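Local coordinates for dehalogenase (PDB 6A41), which probably removes halogen from its substrate, and is built on the Rossmann-type fold of the enoyl-(acyl carrier protein) reductase family, at residues A[57-62]-A[67-72]; A[114-119]-A[129-134]; A[36-39]-A[43-46]; A[8-13]-A[20-25]. All coordinates share one frame; numbering follows the deposited sequence.

Contacts 2 and 4 lie in the core. Each joins a strand of the parallel sheet to a helix, in contact 2 to helix 98-126 and in contact 4 to helix 18-27. Contacts 1 and 3 lie further out, where loops lead into helices 63-74 and 42-51. Leu9 of strand 7-10 packs on Leu58 of contact 1, while Ile8 and Ile10 beside it serve contact 4. Contact 1 also touches contact 2 through Val67, and Arg45 of contact 3 reaches Ser59. The chemistry follows position. The core pairs rely on methyl groups, a phenylalanine ring and threonine hydroxyls whose hydrogen bonds go outside the contact. Contact 1 is apolar, whereas contact 3 has an arginine bonded to a loop carbonyl.

Contact 1. Residues A[57-62]-A[67-72]; sequences ALSAVE and VELALK
The loop 57-62 runs past one side of helix 67-72, with the CA of Leu58 7.0 Å from that of Ala70 and the CA of Ala60 7.1 Å from that of Leu69. Two leucines do most of the packing. Leu58 points at the helix and straddles Ala70. Its CD1 lies 3.9 Å from Ala70 CB, and its CD2 lies 3.9 Å from Ala70 CA. The same CD2 reaches Leu69 CG at 4.0 Å. Leu69 approaches from the helix side. Its CG is anti to the backbone N (chi1 -166°), which sends CD2 out to the turn of the loop. There CD2 meets Ala60 N at 3.7 Å and Ala60 CB at 3.8 Å, with Ser59 OG at the margin. The loop links strand 56-57 to helix 63-74, and Glu62 takes the N-cap position before that helix. Leu58 also bonds through its backbone to Ala34 of the neighbouring strand, which fixes the loop against the sheet. Met66 adds to the packing around Leu58. The two segments share no polar bond, so their fit rests on methyl groups in van der Waals contact and on keeping Leu58 out of water.

Contact 2. Residues A[114-119]-A[129-134]; sequences RLTQLV and GRIVFV
The hydroxyl OG1 of Thr116 is hydrogen-bonded to Pro112 O one turn back in helix 98-126, and it is closed in by two side chains of strand 129-134. Phe133 CZ lies 3.6 Å from this OG1, and Ile131 CG2 lies 4.1 Å from it. The threonine and the phenylalanine cross at about a right angle, and OG1 meets the ring obliquely near its far end. Phe133 CG is anti to its own carbonyl carbon (chi1 -66°), and this brings the ring tip back to the helix although its CB does not point there. The methyl arm of Thr116 does the rest: its CG2 lies 4.2 Å from Ile131 CD1. The strand is an inner one of the sheet, with backbone bonds to Leu80 on one neighbour and to Thr173 and Asn175 on the other. Arg130 NH1 bonds to Gly129 O at 3.0 Å, from above the carbonyl plane. The outer face of the helix serves the assembly, since Gln117 NE2 bonds to Leu93 O of the second subunit and Thr116 packs on that same residue. The buried hydroxyl is thus satisfied within its own helix. It can therefore face the apolar side chains of Ile131 and Phe133 without needing a polar partner there.

Contact 3. Residues A[36-39]-A[43-46]; sequences DPSF and SARH
An Asx turn shapes the loop that Ala44 and Arg45 pack against, in the passage from strand 31-34 to helix 42-51 of this Rossmann-type fold. Asp36 OD2 accepts from Ser38 N at 2.9 Å, the bond that defines the turn, and also from Ser38 OG at 2.7 Å. The two donors come from opposite faces of the carboxylate plane. Asp36 OD1 bonds to Glu14 N, which ties the turn to the loop after the first strand. One strong bond joins loop and helix: Arg45 NH1 donates to Phe39 O at 2.8 Å, nearly straight at 168°. The acceptor lies in the guanidinium plane, and the bend at chi3 (-61°) turns the group back to reach it. A leucine in place of Arg45 has no N-H for Phe39 O, and this carbonyl would probably be left without its mate from the helix and the loop less firmly held. Van der Waals contacts make up the rest. Ala44 CB sits 3.6 Å from Ser38 OG and 4.1 Å from Phe39 CD1. Arg45 CG packs 3.8 Å from Phe39 CB, with ring and guanidinium planes perpendicular. Asp36 CB lies over the centre of the Phe39 ring, 3.6 Å above its plane.

Contact 4. Residues A[8-13]-A[20-25]; sequences ILITNV and GTTRIA
The first beta-alpha-beta unit of the Rossmann-type fold holds this contact, which packs strand 7-10 and the loop after it on helix 18-27. In nucleotide-binding relatives this strand-to-helix loop is the glycine-rich one. Strand 8-10 and helix 20-25 run nearly antiparallel, at 162°, with their axes 9.9 Å apart. Ile10 is central. Its CD1 reaches the helix surface and lies between two threonines, 3.7 Å from Thr21 CG2 and 3.6 Å from Thr22 OG1. The side chain extends to do so, with CD1 far from the backbone (chi2 170°). Val13, in the loop, comes to the same hydroxyl from another direction. Its CG2 is 3.5 Å from Thr22 OG1, and the two side chains cross at about a right angle. Ile8 makes a looser contact, its CD1 4.4 Å from Ala25 CB.

The threonine hydroxyls are buried but have partners. Thr21 OG1 bonds to Ala17 O, and Thr22 OG1 bonds to both Gly18 O and Tyr48 OH. With their polar needs met in this way, both residues can pack against aliphatic groups. No polar bond joins the two segments; aliphatic groups meet threonine methyl and hydroxyl groups.

Ile10 and Ala25 also touch Val32 of strand 31-34, the next strand of the unit, while Ile8 rests on Ala79 and Val81 of strand 79-83. Helix 214-225 packs alongside helix 18-27, with Ile221 on Thr21 and Cys222 on Ala25, and an Arg23-Asp215 salt bridge joins the two helices.

Contact 1. Residues A[57-62]-A[67-72]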
loop_
_atom_site.group_PDB
_atom_site.type_symbol
_atom_site.label_atom_id
_atom_site.label_comp_id
_atom_site.label_asym_id
_atom_site.label_seq_id
_atom_site.Cartn_x
_atom_site.Cartn_y
_atom_site.Cartn_z
ATOM N N ALA A 57 37.645 -8.040 -2.048
ATOM C CA ALA A 57 37.002 -8.789 -3.142
ATOM C C ALA A 57 37.188 -10.303 -2.870
ATOM O O ALA A 57 38.332 -10.792 -2.766
ATOM C CB ALA A 57 37.616 -8.359 -4.463
ATOM N N LEU A 58 36.096 -11.054 -2.762
ATOM C CA LEU A 58 36.168 -12.485 -2.477
ATOM C C LEU A 58 36.427 -13.244 -3.769
ATOM O O LEU A 58 35.829 -12.941 -4.856
ATOM C CB LEU A 58 34.813 -12.933 -1.935
ATOM C CG LEU A 58 34.541 -12.313 -0.559
ATOM C CD1 LEU A 58 33.022 -12.397 -0.282
ATOM C CD2 LEU A 58 35.242 -13.118 0.506
ATOM N N SER A 59 37.323 -14.204 -3.704
ATOM C CA SER A 59 37.756 -14.866 -4.934
ATOM C C SER A 59 36.812 -16.050 -5.290
ATOM O O SER A 59 36.816 -16.520 -6.404
ATOM C CB SER A 59 39.232 -15.316 -4.805
ATOM O OG SER A 59 39.295 -16.154 -3.692
ATOM N N ALA A 60 35.915 -16.441 -4.396
ATOM C CA ALA A 60 34.904 -17.498 -4.730
ATOM C C ALA A 60 33.676 -16.845 -5.246
ATOM O O ALA A 60 33.262 -15.777 -4.729
ATOM C CB ALA A 60 34.587 -18.374 -3.532
ATOM N N VAL A 61 33.140 -17.432 -6.315
ATOM C CA VAL A 61 32.016 -16.812 -7.028
ATOM C C VAL A 61 30.740 -17.578 -6.905
ATOM O O VAL A 61 29.697 -16.947 -6.990
ATOM C CB VAL A 61 32.288 -16.539 -8.522
ATOM C CG1 VAL A 61 33.494 -15.577 -8.613
ATOM C CG2 VAL A 61 32.492 -17.813 -9.329
ATOM N N GLU A 62 30.787 -18.892 -6.658
ATOM C CA GLU A 62 29.570 -19.674 -6.446
ATOM C C GLU A 62 29.036 -19.507 -5.023
ATOM O O GLU A 62 29.809 -19.336 -4.055
ATOM C CB GLU A 62 29.803 -21.103 -6.781
ATOM C CG GLU A 62 30.203 -21.302 -8.272
ATOM C CD GLU A 62 29.226 -20.598 -9.259
ATOM O OE1 GLU A 62 27.987 -20.605 -9.028
ATOM O OE2 GLU A 62 29.678 -19.965 -10.271
ATOM N N VAL A 67 29.949 -17.786 0.336
ATOM C CA VAL A 67 29.519 -17.552 1.750
ATOM C C VAL A 67 30.460 -18.128 2.762
ATOM O O VAL A 67 30.769 -17.476 3.753
ATOM C CB VAL A 67 28.053 -17.998 1.992
ATOM C CG1 VAL A 67 27.656 -17.922 3.463
ATOM C CG2 VAL A 67 27.190 -17.087 1.204
ATOM N N GLU A 68 30.919 -19.341 2.509
ATOM C CA GLU A 68 31.850 -19.963 3.425
ATOM C C GLU A 68 33.147 -19.135 3.534
ATOM O O GLU A 68 33.660 -18.946 4.650
ATOM C CB GLU A 68 32.161 -21.373 2.940
ATOM C CG GLU A 68 33.225 -22.084 3.787
ATOM C CD GLU A 68 33.587 -23.478 3.277
ATOM O OE1 GLU A 68 32.757 -24.152 2.610
ATOM O OE2 GLU A 68 34.700 -23.906 3.552
ATOM N N LEU A 69 33.645 -18.660 2.391
ATOM C CA LEU A 69 34.771 -17.788 2.365
ATOM C C LEU A 69 34.541 -16.438 3.067
ATOM O O LEU A 69 35.435 -15.951 3.801
ATOM C CB LEU A 69 35.166 -17.551 0.922
ATOM C CG LEU A 69 36.519 -16.920 0.684
ATOM C CD1 LEU A 69 37.685 -17.724 1.272
ATOM C CD2 LEU A 69 36.679 -16.698 -0.833
ATOM N N ALA A 70 33.401 -15.823 2.818
ATOM C CA ALA A 70 33.033 -14.508 3.447
ATOM C C ALA A 70 33.056 -14.733 4.916
ATOM O O ALA A 70 33.660 -13.963 5.669
ATOM C CB ALA A 70 31.648 -14.077 3.008
ATOM N N LEU A 71 32.454 -15.814 5.385
ATOM C CA LEU A 71 32.368 -16.071 6.833
ATOM C C LEU A 71 33.707 -16.341 7.471
ATOM O O LEU A 71 33.944 -15.938 8.581
ATOM C CB LEU A 71 31.451 -17.267 7.134
ATOM C CG LEU A 71 29.977 -16.872 7.058
ATOM C CD1 LEU A 71 29.133 -18.121 7.179
ATOM C CD2 LEU A 71 29.567 -15.902 8.251
ATOM N N LYS A 72 34.559 -17.118 6.822
ATOM C CA LYS A 72 35.946 -17.279 7.246
ATOM C C LYS A 72 36.765 -15.987 7.412
ATOM O O LYS A 72 37.650 -15.914 8.242
ATOM C CB LYS A 72 36.688 -18.146 6.230
ATOM C CG LYS A 72 36.859 -19.575 6.591
ATOM C CD LYS A 72 38.305 -19.825 7.065
ATOM C CE LYS A 72 38.769 -21.225 6.726
ATOM N NZ LYS A 72 37.697 -22.224 7.111
#

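Contact 2. Residues A[114-119]-A[129-134]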
loop_
_atom_site.group_PDB
_atom_site.type_symbol
_atom_site.label_atom_id
_atom_site.label_comp_id
_atom_site.label_asym_id
_atom_site.label_seq_id
_atom_site.Cartn_x
_atom_site.Cartn_y
_atom_site.Cartn_z
ATOM N N ARG A 114 18.239 -17.901 -2.143
ATOM C CA ARG A 114 19.324 -18.835 -1.885
ATOM C C ARG A 114 20.430 -18.261 -1.020
ATOM O O ARG A 114 20.882 -18.932 -0.061
ATOM C CB ARG A 114 19.843 -19.405 -3.234
ATOM C CG ARG A 114 21.077 -20.330 -3.214
ATOM C CD ARG A 114 20.858 -21.563 -2.399
ATOM N NE ARG A 114 22.032 -22.487 -2.498
ATOM C CZ ARG A 114 22.368 -23.410 -1.586
ATOM N NH1 ARG A 114 21.626 -23.560 -0.515
ATOM N NH2 ARG A 114 23.489 -24.117 -1.704
ATOM N N LEU A 115 20.879 -17.047 -1.354
ATOM C CA LEU A 115 21.898 -16.401 -0.590
ATOM C C LEU A 115 21.440 -16.163 0.838
ATOM O O LEU A 115 22.250 -16.354 1.765
ATOM C CB LEU A 115 22.349 -15.083 -1.123
ATOM C CG LEU A 115 23.370 -15.216 -2.233
ATOM C CD1 LEU A 115 23.639 -13.827 -2.755
ATOM C CD2 LEU A 115 24.705 -15.853 -1.885
ATOM N N THR A 116 20.181 -15.790 1.030
ATOM C CA THR A 116 19.643 -15.615 2.375
ATOM C C THR A 116 19.642 -16.923 3.176
ATOM O O THR A 116 20.028 -16.918 4.355
ATOM C CB THR A 116 18.271 -14.978 2.346
ATOM O OG1 THR A 116 18.318 -13.781 1.570
ATOM C CG2 THR A 116 17.784 -14.619 3.677
ATOM N N GLN A 117 19.322 -18.046 2.534
ATOM C CA GLN A 117 19.339 -19.353 3.172
ATOM C C GLN A 117 20.751 -19.751 3.665
ATOM O O GLN A 117 20.908 -20.307 4.705
ATOM C CB GLN A 117 19.013 -20.449 2.170
ATOM C CG GLN A 117 17.588 -20.560 1.819
ATOM C CD GLN A 117 17.392 -21.812 0.916
ATOM O OE1 GLN A 117 17.925 -21.789 -0.208
ATOM N NE2 GLN A 117 16.757 -22.888 1.436
ATOM N N LEU A 118 21.738 -19.414 2.858
ATOM C CA LEU A 118 23.164 -19.585 3.175
ATOM C C LEU A 118 23.676 -18.675 4.285
ATOM O O LEU A 118 24.418 -19.126 5.135
ATOM C CB LEU A 118 23.981 -19.446 1.882
ATOM C CG LEU A 118 23.811 -20.555 0.910
ATOM C CD1 LEU A 118 24.365 -20.102 -0.438
ATOM C CD2 LEU A 118 24.546 -21.850 1.361
ATOM N N VAL A 119 23.222 -17.427 4.366
ATOM C CA VAL A 119 23.820 -16.460 5.350
ATOM C C VAL A 119 23.081 -16.436 6.678
ATOM O O VAL A 119 23.699 -16.197 7.716
ATOM C CB VAL A 119 23.802 -15.008 4.742
ATOM C CG1 VAL A 119 24.265 -13.945 5.708
ATOM C CG2 VAL A 119 24.837 -14.917 3.622
ATOM N N GLY A 129 21.516 -9.283 12.939
ATOM C CA GLY A 129 21.805 -9.249 11.578
ATOM C C GLY A 129 20.886 -8.303 10.829
ATOM O O GLY A 129 19.869 -7.835 11.346
ATOM N N ARG A 130 21.233 -8.135 9.570
ATOM C CA ARG A 130 20.506 -7.283 8.687
ATOM C C ARG A 130 20.512 -7.938 7.313
ATOM O O ARG A 130 21.570 -8.388 6.831
ATOM C CB ARG A 130 21.177 -5.919 8.541
ATOM C CG ARG A 130 21.314 -5.147 9.785
ATOM C CD ARG A 130 20.014 -4.432 10.010
ATOM N NE ARG A 130 20.121 -3.562 11.173
ATOM C CZ ARG A 130 20.063 -3.922 12.426
ATOM N NH1 ARG A 130 19.804 -5.168 12.810
ATOM N NH2 ARG A 130 20.160 -3.014 13.338
ATOM N N ILE A 131 19.380 -8.057 6.678
ATOM C CA ILE A 131 19.360 -8.490 5.293
ATOM C C ILE A 131 18.656 -7.383 4.448
ATOM O O ILE A 131 17.512 -6.986 4.826
ATOM C CB ILE A 131 18.520 -9.780 5.129
ATOM C CG1 ILE A 131 18.871 -10.978 5.996
ATOM C CG2 ILE A 131 18.473 -10.215 3.668
ATOM C CD1 ILE A 131 20.043 -11.677 5.594
ATOM N N VAL A 132 19.315 -6.830 3.443
ATOM C CA VAL A 132 18.721 -5.770 2.596
ATOM C C VAL A 132 18.689 -6.262 1.164
ATOM O O VAL A 132 19.735 -6.671 0.619
ATOM C CB VAL A 132 19.442 -4.424 2.689
ATOM C CG1 VAL A 132 18.860 -3.383 1.697
ATOM C CG2 VAL A 132 19.646 -3.936 4.140
ATOM N N PHE A 133 17.495 -6.358 0.587
ATOM C CA PHE A 133 17.351 -6.628 -0.809
ATOM C C PHE A 133 17.464 -5.339 -1.568
ATOM O O PHE A 133 16.644 -4.372 -1.357
ATOM C CB PHE A 133 16.038 -7.375 -1.091
ATOM C CG PHE A 133 15.974 -8.773 -0.520
ATOM C CD1 PHE A 133 15.655 -8.982 0.803
ATOM C CD2 PHE A 133 16.130 -9.863 -1.311
ATOM C CE1 PHE A 133 15.562 -10.258 1.348
ATOM C CE2 PHE A 133 16.072 -11.163 -0.753
ATOM C CZ PHE A 133 15.844 -11.320 0.583
ATOM N N VAL A 134 18.346 -5.246 -2.511
ATOM C CA VAL A 134 18.319 -4.034 -3.371
ATOM C C VAL A 134 17.406 -4.351 -4.537
ATOM O O VAL A 134 17.702 -5.263 -5.317
ATOM C CB VAL A 134 19.631 -3.654 -3.941
ATOM C CG1 VAL A 134 19.561 -2.270 -4.558
ATOM C CG2 VAL A 134 20.646 -3.643 -2.804
#

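Contact 3. Residues A[36-39]-A[43-46]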
loop_
_atom_site.group_PDB
_atom_site.type_symbol
_atom_site.label_atom_id
_atom_site.label_comp_id
_atom_site.label_asym_id
_atom_site.label_seq_id
_atom_site.Cartn_x
_atom_site.Cartn_y
_atom_site.Cartn_z
ATOM N N ASP A 36 31.437 -10.836 -6.684
ATOM C CA ASP A 36 31.037 -10.549 -8.034
ATOM C C ASP A 36 31.397 -11.777 -8.903
ATOM O O ASP A 36 32.454 -12.353 -8.720
ATOM C CB ASP A 36 31.676 -9.235 -8.577
ATOM C CG ASP A 36 31.046 -8.771 -9.902
ATOM O OD1 ASP A 36 29.942 -8.105 -9.818
ATOM O OD2 ASP A 36 31.639 -9.118 -11.023
ATOM N N PRO A 37 30.583 -12.077 -9.932
ATOM C CA PRO A 37 31.010 -13.129 -10.848
ATOM C C PRO A 37 32.328 -12.901 -11.495
ATOM O O PRO A 37 32.935 -13.840 -11.935
ATOM C CB PRO A 37 29.963 -13.095 -11.974
ATOM C CG PRO A 37 28.813 -12.535 -11.301
ATOM C CD PRO A 37 29.281 -11.529 -10.320
ATOM N N SER A 38 32.794 -11.690 -11.595
ATOM C CA SER A 38 34.101 -11.427 -12.183
ATOM C C SER A 38 35.269 -11.656 -11.260
ATOM O O SER A 38 36.360 -11.763 -11.720
ATOM C CB SER A 38 34.192 -10.028 -12.714
ATOM O OG SER A 38 34.271 -9.024 -11.746
ATOM N N PHE A 39 35.022 -11.761 -9.961
ATOM C CA PHE A 39 36.044 -11.876 -8.962
ATOM C C PHE A 39 36.789 -13.256 -8.886
ATOM O O PHE A 39 37.674 -13.396 -8.040
ATOM C CB PHE A 39 35.538 -11.453 -7.576
ATOM C CG PHE A 39 35.223 -9.989 -7.436
ATOM C CD1 PHE A 39 35.495 -9.061 -8.439
ATOM C CD2 PHE A 39 34.647 -9.517 -6.307
ATOM C CE1 PHE A 39 35.253 -7.741 -8.290
ATOM C CE2 PHE A 39 34.347 -8.180 -6.192
ATOM C CZ PHE A 39 34.694 -7.296 -7.143
ATOM N N SER A 43 42.699 -9.738 -11.734
ATOM C CA SER A 43 42.686 -8.332 -12.110
ATOM C C SER A 43 41.377 -7.574 -11.767
ATOM O O SER A 43 41.382 -6.335 -11.490
ATOM C CB SER A 43 42.987 -8.144 -13.583
ATOM O OG SER A 43 42.023 -8.821 -14.340
ATOM N N ALA A 44 40.260 -8.253 -11.867
ATOM C CA ALA A 44 38.998 -7.666 -11.443
ATOM C C ALA A 44 38.979 -7.385 -9.960
ATOM O O ALA A 44 38.501 -6.342 -9.543
ATOM C CB ALA A 44 37.826 -8.551 -11.766
ATOM N N ARG A 45 39.425 -8.340 -9.159
ATOM C CA ARG A 45 39.605 -8.122 -7.695
ATOM C C ARG A 45 40.492 -6.947 -7.367
ATOM O O ARG A 45 40.142 -6.110 -6.522
ATOM C CB ARG A 45 40.150 -9.362 -7.003
ATOM C CG ARG A 45 39.225 -10.558 -7.154
ATOM C CD ARG A 45 39.530 -11.614 -6.112
ATOM N NE ARG A 45 40.903 -12.175 -6.163
ATOM C CZ ARG A 45 41.291 -13.206 -6.933
ATOM N NH1 ARG A 45 40.468 -13.837 -7.752
ATOM N NH2 ARG A 45 42.542 -13.606 -6.879
ATOM N N HIS A 46 41.617 -6.848 -8.092
ATOM C CA HIS A 46 42.576 -5.768 -7.910
ATOM C C HIS A 46 42.011 -4.390 -8.273
ATOM O O HIS A 46 42.236 -3.436 -7.584
ATOM C CB HIS A 46 43.897 -6.005 -8.661
ATOM C CG HIS A 46 44.621 -7.277 -8.214
ATOM N ND1 HIS A 46 45.580 -7.944 -9.003
ATOM C CD2 HIS A 46 44.456 -8.055 -7.096
ATOM C CE1 HIS A 46 45.991 -9.033 -8.365
ATOM N NE2 HIS A 46 45.295 -9.147 -7.236
#

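Contact 4. Residues A[8-13]-A[20-25]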
loop_
_atom_site.group_PDB
_atom_site.type_symbol
_atom_site.label_atom_id
_atom_site.label_comp_id
_atom_site.label_asym_id
_atom_site.label_seq_id
_atom_site.Cartn_x
_atom_site.Cartn_y
_atom_site.Cartn_z
ATOM N N ILE A 8 29.876 -6.048 6.245
ATOM C CA ILE A 8 28.801 -5.981 5.268
ATOM C C ILE A 8 29.219 -6.781 4.035
ATOM O O ILE A 8 30.238 -6.460 3.440
ATOM C CB ILE A 8 28.536 -4.544 4.904
ATOM C CG1 ILE A 8 28.099 -3.883 6.207
ATOM C CG2 ILE A 8 27.425 -4.430 3.881
ATOM C CD1 ILE A 8 27.705 -2.512 6.093
ATOM N N LEU A 9 28.425 -7.755 3.619
ATOM C CA LEU A 9 28.725 -8.473 2.393
ATOM C C LEU A 9 27.812 -7.940 1.307
ATOM O O LEU A 9 26.586 -7.970 1.469
ATOM C CB LEU A 9 28.340 -9.946 2.675
ATOM C CG LEU A 9 28.342 -10.814 1.461
ATOM C CD1 LEU A 9 29.714 -10.746 0.813
ATOM C CD2 LEU A 9 27.914 -12.260 1.895
ATOM N N ILE A 10 28.339 -7.460 0.199
ATOM C CA ILE A 10 27.554 -6.928 -0.865
ATOM C C ILE A 10 27.739 -7.902 -2.077
ATOM O O ILE A 10 28.859 -8.253 -2.439
ATOM C CB ILE A 10 28.038 -5.564 -1.309
ATOM C CG1 ILE A 10 28.103 -4.542 -0.122
ATOM C CG2 ILE A 10 27.136 -4.993 -2.435
ATOM C CD1 ILE A 10 28.804 -3.230 -0.430
ATOM N N THR A 11 26.666 -8.383 -2.640
ATOM C CA THR A 11 26.725 -9.239 -3.790
ATOM C C THR A 11 26.727 -8.456 -5.103
ATOM O O THR A 11 26.361 -7.298 -5.195
ATOM C CB THR A 11 25.557 -10.240 -3.837
ATOM O OG1 THR A 11 24.301 -9.540 -3.940
ATOM C CG2 THR A 11 25.534 -11.038 -2.563
ATOM N N ASN A 12 27.138 -9.142 -6.155
ATOM C CA ASN A 12 27.160 -8.606 -7.523
ATOM C C ASN A 12 27.616 -7.171 -7.559
ATOM O O ASN A 12 26.987 -6.277 -8.199
ATOM C CB ASN A 12 25.795 -8.839 -8.135
ATOM C CG ASN A 12 25.326 -10.277 -8.081
ATOM O OD1 ASN A 12 25.957 -11.176 -8.670
ATOM N ND2 ASN A 12 24.300 -10.539 -7.326
ATOM N N VAL A 13 28.746 -6.905 -6.909
ATOM C CA VAL A 13 29.111 -5.537 -6.607
ATOM C C VAL A 13 29.405 -4.647 -7.812
ATOM O O VAL A 13 29.340 -3.388 -7.704
ATOM C CB VAL A 13 30.310 -5.473 -5.639
ATOM C CG1 VAL A 13 31.638 -5.666 -6.327
ATOM C CG2 VAL A 13 30.318 -4.218 -4.815
ATOM N N GLY A 20 28.028 2.338 -5.114
ATOM C CA GLY A 20 27.473 3.388 -4.157
ATOM C C GLY A 20 27.517 2.826 -2.749
ATOM O O GLY A 20 27.921 3.499 -1.833
ATOM N N THR A 21 27.042 1.566 -2.579
ATOM C CA THR A 21 26.975 1.015 -1.290
ATOM C C THR A 21 28.407 0.821 -0.729
ATOM O O THR A 21 28.633 1.117 0.384
ATOM C CB THR A 21 26.223 -0.317 -1.260
ATOM O OG1 THR A 21 24.888 -0.106 -1.830
ATOM C CG2 THR A 21 26.095 -0.814 0.183
ATOM N N THR A 22 29.344 0.308 -1.525
ATOM C CA THR A 22 30.714 0.099 -1.019
ATOM C C THR A 22 31.295 1.402 -0.477
ATOM O O THR A 22 31.854 1.478 0.639
ATOM C CB THR A 22 31.621 -0.363 -2.168
ATOM O OG1 THR A 22 31.220 -1.638 -2.609
ATOM C CG2 THR A 22 33.070 -0.449 -1.718
ATOM N N ARG A 23 31.145 2.406 -1.323
ATOM C CA ARG A 23 31.687 3.754 -1.075
ATOM C C ARG A 23 31.176 4.381 0.236
ATOM O O ARG A 23 31.973 4.878 1.102
ATOM C CB ARG A 23 31.364 4.702 -2.249
ATOM C CG ARG A 23 32.030 6.037 -2.136
ATOM C CD ARG A 23 31.679 7.058 -3.261
ATOM N NE ARG A 23 32.032 6.459 -4.509
ATOM C CZ ARG A 23 31.243 5.973 -5.469
ATOM N NH1 ARG A 23 29.961 6.024 -5.455
ATOM N NH2 ARG A 23 31.857 5.402 -6.515
ATOM N N ILE A 24 29.869 4.376 0.396
ATOM C CA ILE A 24 29.289 4.914 1.634
ATOM C C ILE A 24 29.586 4.029 2.847
ATOM O O ILE A 24 29.930 4.588 3.904
ATOM C CB ILE A 24 27.772 5.171 1.462
ATOM C CG1 ILE A 24 27.473 6.214 0.345
ATOM C CG2 ILE A 24 27.186 5.735 2.746
ATOM C CD1 ILE A 24 28.179 7.555 0.531
ATOM N N ALA A 25 29.490 2.699 2.714
ATOM C CA ALA A 25 29.726 1.816 3.850
ATOM C C ALA A 25 31.163 2.074 4.391
ATOM O O ALA A 25 31.402 2.170 5.580
ATOM C CB ALA A 25 29.570 0.394 3.400
#